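Soluble lytic murein transglycosylase (Pseudomonas aeruginosa, PDB 5OHU) cleaves the glycan strands of peptidoglycan as a lytic transglycosylase, acting both exolytically and endolytically in turnover of the bacterial cell wall. Local coordinates at residues Glu127-Tyr132 with Ser149-Leu154; Glu144-Ser149 with Glu173-Glu178; Tyr132-Leu137 with Pro160-Thr165. All blocks are in the same frame, centred on the assembly; numbering follows the deposited sequence.

Contact 1: Glu127-Tyr132 with Ser149-Leu154; sequences ELDCLY and SERLWL. With PO4 (phosphate ion), chain F.
Leu152 lies against Cys130 and Asp129 where the two arms of an antiparallel helical hairpin face each other, helix 126-138 on one side and helix 142-153 on the other. The local axes approach to 10.3 Å with a signed crossing angle of -152°, and the closest pair of CA atoms across the contact is Cys130 and Ser149, 7.4 Å apart. The hairpin belongs to the helical part of the enzyme, which as in Slt70 relatives winds into a ring. The apolar centre is built by both methyls of Leu152. Its CD1 comes within 3.5 Å of Cys130 SG and also meets the Asp129 backbone, lying 3.9 Å from Asp129 C, while CD2 rests near Asp129 CB. The sulfur is tied covalently to Cys163 in a disulfide seen in this structure, so the leucine packs on a link to helix 161-172. With SG anti to the Cys130 carbonyl carbon (chi1 -76°), the sulfur sits where it meets both Leu152 CD1 and Cys163 SG.

A charged pair adds to this: the exposed Arg151 approaches the buried Asp129. Arg151 bends at chi3 (66°), which brings its guanidinium back to the neighbouring helix, with Leu152 CG above one face, displaced toward the rim. Asp129 OD2 lies in the guanidinium plane at its edge, yet the salt bridge is a long one. The firmer partner of Asp129 is elsewhere, for OD1 accepts a hydrogen bond from Tyr119 OH; from OD2, Arg151 NH2 is 4.0 Å away.

Contact 2: Glu144-Ser149 with Glu173-Glu178; sequences EGYATS and EGQLTE
Tyr146 reaches from helix 142-153 to Gln175 and Glu173, which lie in the connection between helix 161-172 and helix 178-190. The connection opens with a Schellman motif, the usual ending of a helix: Gly174 is its C-prime residue with positive phi, and Gln175 N returns to Trp170 O. The turn brings Gln175 over a face of the Tyr146 ring and Glu173 to its hydroxyl edge, with the CA atoms of Tyr146 and Gln175 7.7 Å apart.

The dispersive part of the contact is a CH-pi interaction combined with a stacked amide. Gln175 CG stands 3.8 Å from the centroid of the Tyr146 ring and 11° off its normal, hence over the middle of the face. A bend at chi2 (-55°) then lays the amide almost flat along the ring, the planes differing by 13°, with Gln175 CD 3.5 Å from Tyr146 CE2. The ring also packs against Leu137 of helix 126-138, where Tyr146 CD1 and Leu137 CD2 are 3.7 Å apart.

Polar geometry at the far end of the ring is less secure. Glu173 brings its carboxylate to the edge beside the tyrosine hydroxyl, but the modelled separation is too short to interpret; its sound partner is Lys142, which forms a salt bridge with OE2.

Hydrogen bonds shape each backbone separately. On the connection, Thr177 caps helix 178-190, its OG1 accepting from Lys180 N. On the helix, two hydroxyls turn back to main-chain carbonyls one turn earlier: Thr148 OG1 donates to Glu144 O at 2.9 Å, and Ser149 OG to Gly145 O at 2.9 Å, each from the face of the carbonyl plane opposite the backbone N-H donor.

Contact 3: Tyr132-Leu137 with Pro160-Thr165; sequences YGQYQL and PAACDT. With PO4 (phosphate ion), chain F.
Tyr132 OH makes the shortest sound polar bond, donating to O1 of a phosphate ion at 2.8 Å. The oxygen lies near the ring plane, at the edge. Tyr135, nearly one turn further along helix 126-138, brings its OH to 3.3 Å from phosphate O2, so two phenols of one helix approach one ion, which probably came from the crystallisation liquor. The Tyr132 ring has Gln136 CG above one face, toward its rim, and also stacks with Tyr119.

Between the two helices, the contact is made by Gln134 with Thr165 and Ala162. Extended beyond CG (chi2 177°), Gln134 spans the gap between helix 126-138 and helix 161-172, the first and third of three helices consecutive in the chain; the CA atoms of Gln134 and Thr165 are 7.9 Å apart. The pair belongs to the helical superhelix, which as in Slt70 relatives is probably part of a ring-shaped domain. The Gln134 amide end meets the methyl of Thr165, with Gln134 CD 3.4 Å from Thr165 CG2, and the two side chains cross at about a right angle. With CG2 anti to the Thr165 backbone N, the methyl rather than the hydroxyl is the branch that meets the amide.

Ala162 flanks the amide and also touches Leu131. Helix 161-172 starts here, with Pro160 at the N-cap; Thr165 N bonds to Ala161 O at 3.1 Å.

The three contacts tie together helices 126-138, 142-153 and 161-172, which follow one another in the chain. Contact 1 joins the first to the second, contact 3 the first to the third, and contact 2 the second to the connection after the third; their segments alternate along the sequence. Centres of contacts 1 and 3 are about 6 Å apart, those of 1 and 2 about 10 Å, and those of 2 and 3 about 11 Å. Contacts 1 and 2 share Ser149, contacts 1 and 3 share Tyr132. With the Cys130-Cys163 disulfide and a probable Gln136-Thr148 hydrogen bond, they join three successive superhelix helices into one unit, 26 to 33 Å from the chain centre.

Contact 1: Glu127-Tyr132 with Ser149-Leu154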
loop_
_atom_site.group_PDB
_atom_site.type_symbol
_atom_site.label_atom_id
_atom_site.label_comp_id
_atom_site.label_asym_id
_atom_site.label_seq_id
_atom_site.Cartn_x
_atom_site.Cartn_y
_atom_site.Cartn_z
ATOM N N GLU A 127 11.677 3.160 19.767
ATOM C CA GLU A 127 12.181 3.632 21.049
ATOM C C GLU A 127 12.148 2.532 22.105
ATOM O O GLU A 127 13.094 2.378 22.886
ATOM C CB GLU A 127 11.368 4.843 21.504
ATOM C CG GLU A 127 11.845 5.440 22.822
ATOM C CD GLU A 127 10.997 6.630 23.270
ATOM O OE1 GLU A 127 11.348 7.251 24.291
ATOM O OE2 GLU A 127 9.984 6.950 22.602
ATOM N N LEU A 128 11.071 1.752 22.142
ATOM C CA LEU A 128 10.999 0.664 23.111
ATOM C C LEU A 128 11.984 -0.451 22.767
ATOM O O LEU A 128 12.630 -1.018 23.657
ATOM C CB LEU A 128 9.567 0.120 23.181
ATOM C CG LEU A 128 8.442 1.073 23.563
ATOM C CD1 LEU A 128 7.105 0.392 23.356
ATOM C CD2 LEU A 128 8.583 1.544 25.014
ATOM N N ASP A 129 12.109 -0.782 21.482
ATOM C CA ASP A 129 13.113 -1.755 21.062
ATOM C C ASP A 129 14.498 -1.353 21.550
ATOM O O ASP A 129 15.263 -2.188 22.047
ATOM C CB ASP A 129 13.099 -1.907 19.536
ATOM C CG ASP A 129 11.744 -2.342 18.998
ATOM O OD1 ASP A 129 10.866 -2.747 19.799
ATOM O OD2 ASP A 129 11.559 -2.292 17.761
ATOM N N CYS A 130 14.824 -0.068 21.466
ATOM C CA CYS A 130 16.142 0.368 21.925
ATOM C C CYS A 130 16.271 0.281 23.435
ATOM O O CYS A 130 17.301 -0.185 23.942
ATOM C CB CYS A 130 16.417 1.775 21.417
ATOM S SG CYS A 130 16.842 1.632 19.651
ATOM N N LEU A 131 15.227 0.693 24.172
ATOM C CA LEU A 131 15.226 0.488 25.615
ATOM C C LEU A 131 15.355 -0.993 25.948
ATOM O O LEU A 131 16.025 -1.361 26.917
ATOM C CB LEU A 131 13.951 1.078 26.218
ATOM C CG LEU A 131 13.897 2.609 26.126
ATOM C CD1 LEU A 131 12.528 3.136 26.518
ATOM C CD2 LEU A 131 14.966 3.187 27.024
ATOM N N TYR A 132 14.735 -1.866 25.145
ATOM C CA TYR A 132 14.848 -3.298 25.417
ATOM C C TYR A 132 16.270 -3.792 25.192
ATOM O O TYR A 132 16.782 -4.605 25.973
ATOM C CB TYR A 132 13.865 -4.085 24.555
ATOM C CG TYR A 132 13.845 -5.562 24.853
ATOM C CD1 TYR A 132 13.489 -6.037 26.123
ATOM C CD2 TYR A 132 14.185 -6.488 23.860
ATOM C CE1 TYR A 132 13.468 -7.407 26.396
ATOM C CE2 TYR A 132 14.161 -7.858 24.108
ATOM C CZ TYR A 132 13.798 -8.312 25.370
ATOM O OH TYR A 132 13.785 -9.668 25.600
ATOM N N SER A 149 21.166 -4.239 19.066
ATOM C CA SER A 149 21.846 -3.016 18.654
ATOM C C SER A 149 22.103 -3.001 17.151
ATOM O O SER A 149 21.777 -2.027 16.462
ATOM C CB SER A 149 23.168 -2.872 19.411
ATOM O OG SER A 149 22.965 -2.861 20.802
ATOM N N GLU A 150 22.703 -4.071 16.627
ATOM C CA GLU A 150 23.077 -4.087 15.216
ATOM C C GLU A 150 21.855 -3.967 14.324
ATOM O O GLU A 150 21.858 -3.197 13.356
ATOM C CB GLU A 150 23.855 -5.359 14.895
ATOM C CG GLU A 150 24.452 -5.378 13.504
ATOM C CD GLU A 150 25.611 -6.340 13.397
ATOM O OE1 GLU A 150 26.468 -6.348 14.308
ATOM O OE2 GLU A 150 25.664 -7.091 12.405
ATOM N N ARG A 151 20.789 -4.700 14.649
ATOM C CA ARG A 151 19.562 -4.622 13.857
ATOM C C ARG A 151 18.973 -3.212 13.872
ATOM O O ARG A 151 18.494 -2.714 12.847
ATOM C CB ARG A 151 18.544 -5.636 14.382
ATOM C CG ARG A 151 17.219 -5.637 13.631
ATOM C CD ARG A 151 16.186 -6.549 14.295
ATOM N NE ARG A 151 15.778 -6.079 15.623
ATOM C CZ ARG A 151 14.774 -5.231 15.852
ATOM N NH1 ARG A 151 14.060 -4.738 14.843
ATOM N NH2 ARG A 151 14.482 -4.871 17.098
ATOM N N LEU A 152 18.964 -2.563 15.030
ATOM C CA LEU A 152 18.482 -1.191 15.068
ATOM C C LEU A 152 19.491 -0.223 14.481
ATOM O O LEU A 152 19.106 0.877 14.069
ATOM C CB LEU A 152 18.142 -0.780 16.503
ATOM C CG LEU A 152 16.906 -1.525 17.000
ATOM C CD1 LEU A 152 16.941 -1.653 18.527
ATOM C CD2 LEU A 152 15.673 -0.799 16.531
ATOM N N TRP A 153 20.771 -0.603 14.458
ATOM C CA TRP A 153 21.799 0.272 13.917
ATOM C C TRP A 153 21.786 0.242 12.395
ATOM O O TRP A 153 21.998 1.279 11.755
ATOM C CB TRP A 153 23.178 -0.133 14.456
ATOM C CG TRP A 153 24.312 0.542 13.737
ATOM C CD1 TRP A 153 25.048 0.040 12.695
ATOM C CD2 TRP A 153 24.826 1.854 13.997
ATOM N NE1 TRP A 153 25.986 0.956 12.296
ATOM C CE2 TRP A 153 25.872 2.081 13.075
ATOM C CE3 TRP A 153 24.496 2.862 14.916
ATOM C CZ2 TRP A 153 26.582 3.276 13.033
ATOM C CZ3 TRP A 153 25.196 4.044 14.880
ATOM C CH2 TRP A 153 26.236 4.245 13.947
ATOM N N LEU A 154 21.501 -0.924 11.800
ATOM C CA LEU A 154 21.582 -1.086 10.343
ATOM C C LEU A 154 20.288 -0.600 9.700
ATOM O O LEU A 154 19.492 -1.361 9.145
ATOM C CB LEU A 154 21.884 -2.531 9.975
ATOM C CG LEU A 154 23.380 -2.802 10.154
ATOM C CD1 LEU A 154 23.726 -4.279 9.957
ATOM C CD2 LEU A 154 24.166 -1.891 9.224
HETATM P P PO4 F . 13.623 -11.689 29.140
HETATM O O1 PO4 F . 14.081 -10.609 28.188
HETATM O O2 PO4 F . 13.821 -11.241 30.570
HETATM O O3 PO4 F . 14.417 -12.956 28.906
HETATM O O4 PO4 F . 12.160 -11.955 28.879
#

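Contact 2: Glu144-Ser149 with Glu173-Glu178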
loop_
_atom_site.group_PDB
_atom_site.type_symbol
_atom_site.label_atom_id
_atom_site.label_comp_id
_atom_site.label_asym_id
_atom_site.label_seq_id
_atom_site.Cartn_x
_atom_site.Cartn_y
_atom_site.Cartn_z
ATOM N N GLU A 144 22.402 -11.243 22.875
ATOM C CA GLU A 144 21.140 -10.799 22.300
ATOM C C GLU A 144 21.070 -9.279 22.222
ATOM O O GLU A 144 20.446 -8.739 21.302
ATOM C CB GLU A 144 19.961 -11.352 23.102
ATOM C CG GLU A 144 19.897 -12.877 23.150
ATOM C CD GLU A 144 20.488 -13.461 24.426
ATOM O OE1 GLU A 144 21.620 -13.088 24.807
ATOM O OE2 GLU A 144 19.807 -14.298 25.055
ATOM N N GLY A 145 21.702 -8.583 23.169
ATOM C CA GLY A 145 21.701 -7.128 23.141
ATOM C C GLY A 145 22.547 -6.569 22.013
ATOM O O GLY A 145 22.188 -5.561 21.395
ATOM N N TYR A 146 23.683 -7.215 21.732
ATOM C CA TYR A 146 24.452 -6.884 20.539
ATOM C C TYR A 146 23.613 -7.098 19.284
ATOM O O TYR A 146 23.574 -6.242 18.392
ATOM C CB TYR A 146 25.740 -7.714 20.487
ATOM C CG TYR A 146 26.765 -7.394 21.573
ATOM C CD1 TYR A 146 26.525 -6.413 22.523
ATOM C CD2 TYR A 146 27.980 -8.062 21.627
ATOM C CE1 TYR A 146 27.451 -6.117 23.497
ATOM C CE2 TYR A 146 28.916 -7.772 22.599
ATOM C CZ TYR A 146 28.644 -6.798 23.536
ATOM O OH TYR A 146 29.563 -6.492 24.521
ATOM N N ALA A 147 22.899 -8.216 19.207
ATOM C CA ALA A 147 22.083 -8.442 18.023
ATOM C C ALA A 147 20.947 -7.434 17.924
ATOM O O ALA A 147 20.530 -7.079 16.819
ATOM C CB ALA A 147 21.532 -9.861 18.017
ATOM N N THR A 148 20.427 -6.959 19.056
ATOM C CA THR A 148 19.403 -5.923 18.987
ATOM C C THR A 148 20.000 -4.599 18.525
ATOM O O THR A 148 19.410 -3.904 17.691
ATOM C CB THR A 148 18.726 -5.754 20.348
ATOM O OG1 THR A 148 18.198 -7.014 20.775
ATOM C CG2 THR A 148 17.591 -4.728 20.262
ATOM N N SER A 149 21.166 -4.239 19.066
ATOM C CA SER A 149 21.846 -3.016 18.654
ATOM C C SER A 149 22.103 -3.001 17.151
ATOM O O SER A 149 21.777 -2.027 16.462
ATOM C CB SER A 149 23.168 -2.872 19.411
ATOM O OG SER A 149 22.965 -2.861 20.802
ATOM N N GLU A 173 31.292 -1.080 24.217
ATOM C CA GLU A 173 31.743 -2.454 24.354
ATOM C C GLU A 173 32.430 -2.962 23.093
ATOM O O GLU A 173 32.521 -4.179 22.889
ATOM C CB GLU A 173 30.573 -3.351 24.751
ATOM C CG GLU A 173 29.931 -2.900 26.056
ATOM C CD GLU A 173 28.969 -3.915 26.624
ATOM O OE1 GLU A 173 29.054 -5.095 26.224
ATOM O OE2 GLU A 173 28.124 -3.530 27.466
ATOM N N GLY A 174 32.906 -2.047 22.243
ATOM C CA GLY A 174 33.806 -2.389 21.157
ATOM C C GLY A 174 33.168 -3.049 19.963
ATOM O O GLY A 174 33.856 -3.725 19.200
ATOM N N GLN A 175 31.867 -2.869 19.769
ATOM C CA GLN A 175 31.163 -3.577 18.712
ATOM C C GLN A 175 30.971 -2.756 17.454
ATOM O O GLN A 175 30.600 -3.319 16.424
ATOM C CB GLN A 175 29.793 -4.023 19.210
ATOM C CG GLN A 175 29.874 -4.858 20.454
ATOM C CD GLN A 175 30.792 -6.048 20.268
ATOM O OE1 GLN A 175 31.802 -6.176 20.962
ATOM N NE2 GLN A 175 30.451 -6.921 19.324
ATOM N N LEU A 176 31.185 -1.448 17.505
ATOM C CA LEU A 176 30.870 -0.591 16.365
ATOM C C LEU A 176 32.116 -0.471 15.494
ATOM O O LEU A 176 32.915 0.455 15.612
ATOM C CB LEU A 176 30.365 0.765 16.838
ATOM C CG LEU A 176 30.022 1.713 15.690
ATOM C CD1 LEU A 176 28.889 1.149 14.861
ATOM C CD2 LEU A 176 29.676 3.076 16.232
ATOM N N THR A 177 32.290 -1.447 14.616
ATOM C CA THR A 177 33.457 -1.449 13.748
ATOM C C THR A 177 33.265 -0.475 12.594
ATOM O O THR A 177 32.151 -0.047 12.286
ATOM C CB THR A 177 33.726 -2.845 13.193
ATOM O OG1 THR A 177 32.730 -3.158 12.214
ATOM C CG2 THR A 177 33.690 -3.885 14.317
ATOM N N GLU A 178 34.381 -0.123 11.947
ATOM C CA GLU A 178 34.280 0.722 10.760
ATOM C C GLU A 178 33.390 0.079 9.701
ATOM O O GLU A 178 32.632 0.771 9.015
ATOM C CB GLU A 178 35.665 1.025 10.185
ATOM C CG GLU A 178 35.585 1.920 8.949
ATOM C CD GLU A 178 36.933 2.366 8.426
ATOM O OE1 GLU A 178 37.845 1.522 8.311
ATOM O OE2 GLU A 178 37.073 3.572 8.132
#

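Contact 3: Tyr132-Leu137 with Pro160-Thr165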
loop_
_atom_site.group_PDB
_atom_site.type_symbol
_atom_site.label_atom_id
_atom_site.label_comp_id
_atom_site.label_asym_id
_atom_site.label_seq_id
_atom_site.Cartn_x
_atom_site.Cartn_y
_atom_site.Cartn_z
ATOM N N TYR A 132 14.735 -1.866 25.145
ATOM C CA TYR A 132 14.848 -3.298 25.417
ATOM C C TYR A 132 16.270 -3.792 25.192
ATOM O O TYR A 132 16.782 -4.605 25.973
ATOM C CB TYR A 132 13.865 -4.085 24.555
ATOM C CG TYR A 132 13.845 -5.562 24.853
ATOM C CD1 TYR A 132 13.489 -6.037 26.123
ATOM C CD2 TYR A 132 14.185 -6.488 23.860
ATOM C CE1 TYR A 132 13.468 -7.407 26.396
ATOM C CE2 TYR A 132 14.161 -7.858 24.108
ATOM C CZ TYR A 132 13.798 -8.312 25.370
ATOM O OH TYR A 132 13.785 -9.668 25.600
ATOM N N GLY A 133 16.923 -3.316 24.128
ATOM C CA GLY A 133 18.336 -3.620 23.954
ATOM C C GLY A 133 19.178 -3.189 25.143
ATOM O O GLY A 133 20.064 -3.923 25.587
ATOM N N GLN A 134 18.905 -1.997 25.680
ATOM C CA GLN A 134 19.593 -1.560 26.892
ATOM C C GLN A 134 19.359 -2.542 28.032
ATOM O O GLN A 134 20.293 -2.906 28.759
ATOM C CB GLN A 134 19.130 -0.155 27.305
ATOM C CG GLN A 134 19.587 0.979 26.380
ATOM C CD GLN A 134 19.042 2.352 26.792
ATOM O OE1 GLN A 134 18.596 3.132 25.946
ATOM N NE2 GLN A 134 19.063 2.644 28.093
ATOM N N TYR A 135 18.118 -2.990 28.200
ATOM C CA TYR A 135 17.846 -3.983 29.232
ATOM C C TYR A 135 18.699 -5.232 29.023
ATOM O O TYR A 135 19.254 -5.789 29.980
ATOM C CB TYR A 135 16.365 -4.356 29.237
ATOM C CG TYR A 135 16.086 -5.592 30.062
ATOM C CD1 TYR A 135 15.842 -5.490 31.430
ATOM C CD2 TYR A 135 16.096 -6.854 29.490
ATOM C CE1 TYR A 135 15.610 -6.603 32.191
ATOM C CE2 TYR A 135 15.853 -7.985 30.247
ATOM C CZ TYR A 135 15.621 -7.849 31.592
ATOM O OH TYR A 135 15.369 -8.947 32.370
ATOM N N GLN A 136 18.770 -5.720 27.783
ATOM C CA GLN A 136 19.569 -6.911 27.525
ATOM C C GLN A 136 21.037 -6.669 27.852
ATOM O O GLN A 136 21.682 -7.526 28.463
ATOM C CB GLN A 136 19.399 -7.371 26.076
ATOM C CG GLN A 136 17.978 -7.766 25.742
ATOM C CD GLN A 136 17.760 -8.045 24.274
ATOM O OE1 GLN A 136 17.203 -9.082 23.917
ATOM N NE2 GLN A 136 18.192 -7.123 23.410
ATOM N N LEU A 137 21.580 -5.500 27.486
ATOM C CA LEU A 137 22.995 -5.256 27.758
ATOM C C LEU A 137 23.273 -5.239 29.256
ATOM O O LEU A 137 24.285 -5.783 29.708
ATOM C CB LEU A 137 23.466 -3.952 27.111
ATOM C CG LEU A 137 23.591 -3.995 25.592
ATOM C CD1 LEU A 137 24.337 -2.771 25.094
ATOM C CD2 LEU A 137 24.292 -5.257 25.191
ATOM N N PRO A 160 15.604 7.132 17.242
ATOM C CA PRO A 160 15.297 7.917 18.443
ATOM C C PRO A 160 16.451 7.939 19.434
ATOM O O PRO A 160 17.401 7.154 19.380
ATOM C CB PRO A 160 14.087 7.202 19.041
ATOM C CG PRO A 160 13.468 6.456 17.901
ATOM C CD PRO A 160 14.616 6.066 17.005
ATOM N N ALA A 161 16.307 8.859 20.388
ATOM C CA ALA A 161 17.325 9.118 21.401
ATOM C C ALA A 161 17.719 7.872 22.177
ATOM O O ALA A 161 18.906 7.665 22.462
ATOM C CB ALA A 161 16.811 10.185 22.363
ATOM N N ALA A 162 16.747 7.050 22.575
ATOM C CA ALA A 162 17.108 5.857 23.337
ATOM C C ALA A 162 18.031 4.953 22.530
ATOM O O ALA A 162 18.858 4.231 23.105
ATOM C CB ALA A 162 15.857 5.088 23.774
ATOM N N CYS A 163 17.904 4.973 21.200
ATOM C CA CYS A 163 18.808 4.183 20.368
ATOM C C CYS A 163 20.214 4.753 20.400
ATOM O O CYS A 163 21.197 4.001 20.428
ATOM C CB CYS A 163 18.272 4.102 18.947
ATOM S SG CYS A 163 16.589 3.453 18.915
ATOM N N ASP A 164 20.329 6.076 20.430
ATOM C CA ASP A 164 21.640 6.689 20.623
ATOM C C ASP A 164 22.301 6.189 21.904
ATOM O O ASP A 164 23.505 5.904 21.928
ATOM C CB ASP A 164 21.505 8.210 20.650
ATOM C CG ASP A 164 22.697 8.898 20.056
ATOM O OD1 ASP A 164 22.785 8.942 18.812
ATOM O OD2 ASP A 164 23.555 9.374 20.830
ATOM N N THR A 165 21.519 6.040 22.972
ATOM C CA THR A 165 22.058 5.491 24.213
ATOM C C THR A 165 22.505 4.042 24.026
ATOM O O THR A 165 23.592 3.646 24.465
ATOM C CB THR A 165 21.000 5.590 25.305
ATOM O OG1 THR A 165 20.830 6.964 25.657
ATOM C CG2 THR A 165 21.412 4.783 26.533
HETATM P P PO4 F . 13.623 -11.689 29.140
HETATM O O1 PO4 F . 14.081 -10.609 28.188
HETATM O O2 PO4 F . 13.821 -11.241 30.570
HETATM O O3 PO4 F . 14.417 -12.956 28.906
HETATM O O4 PO4 F . 12.160 -11.955 28.879
#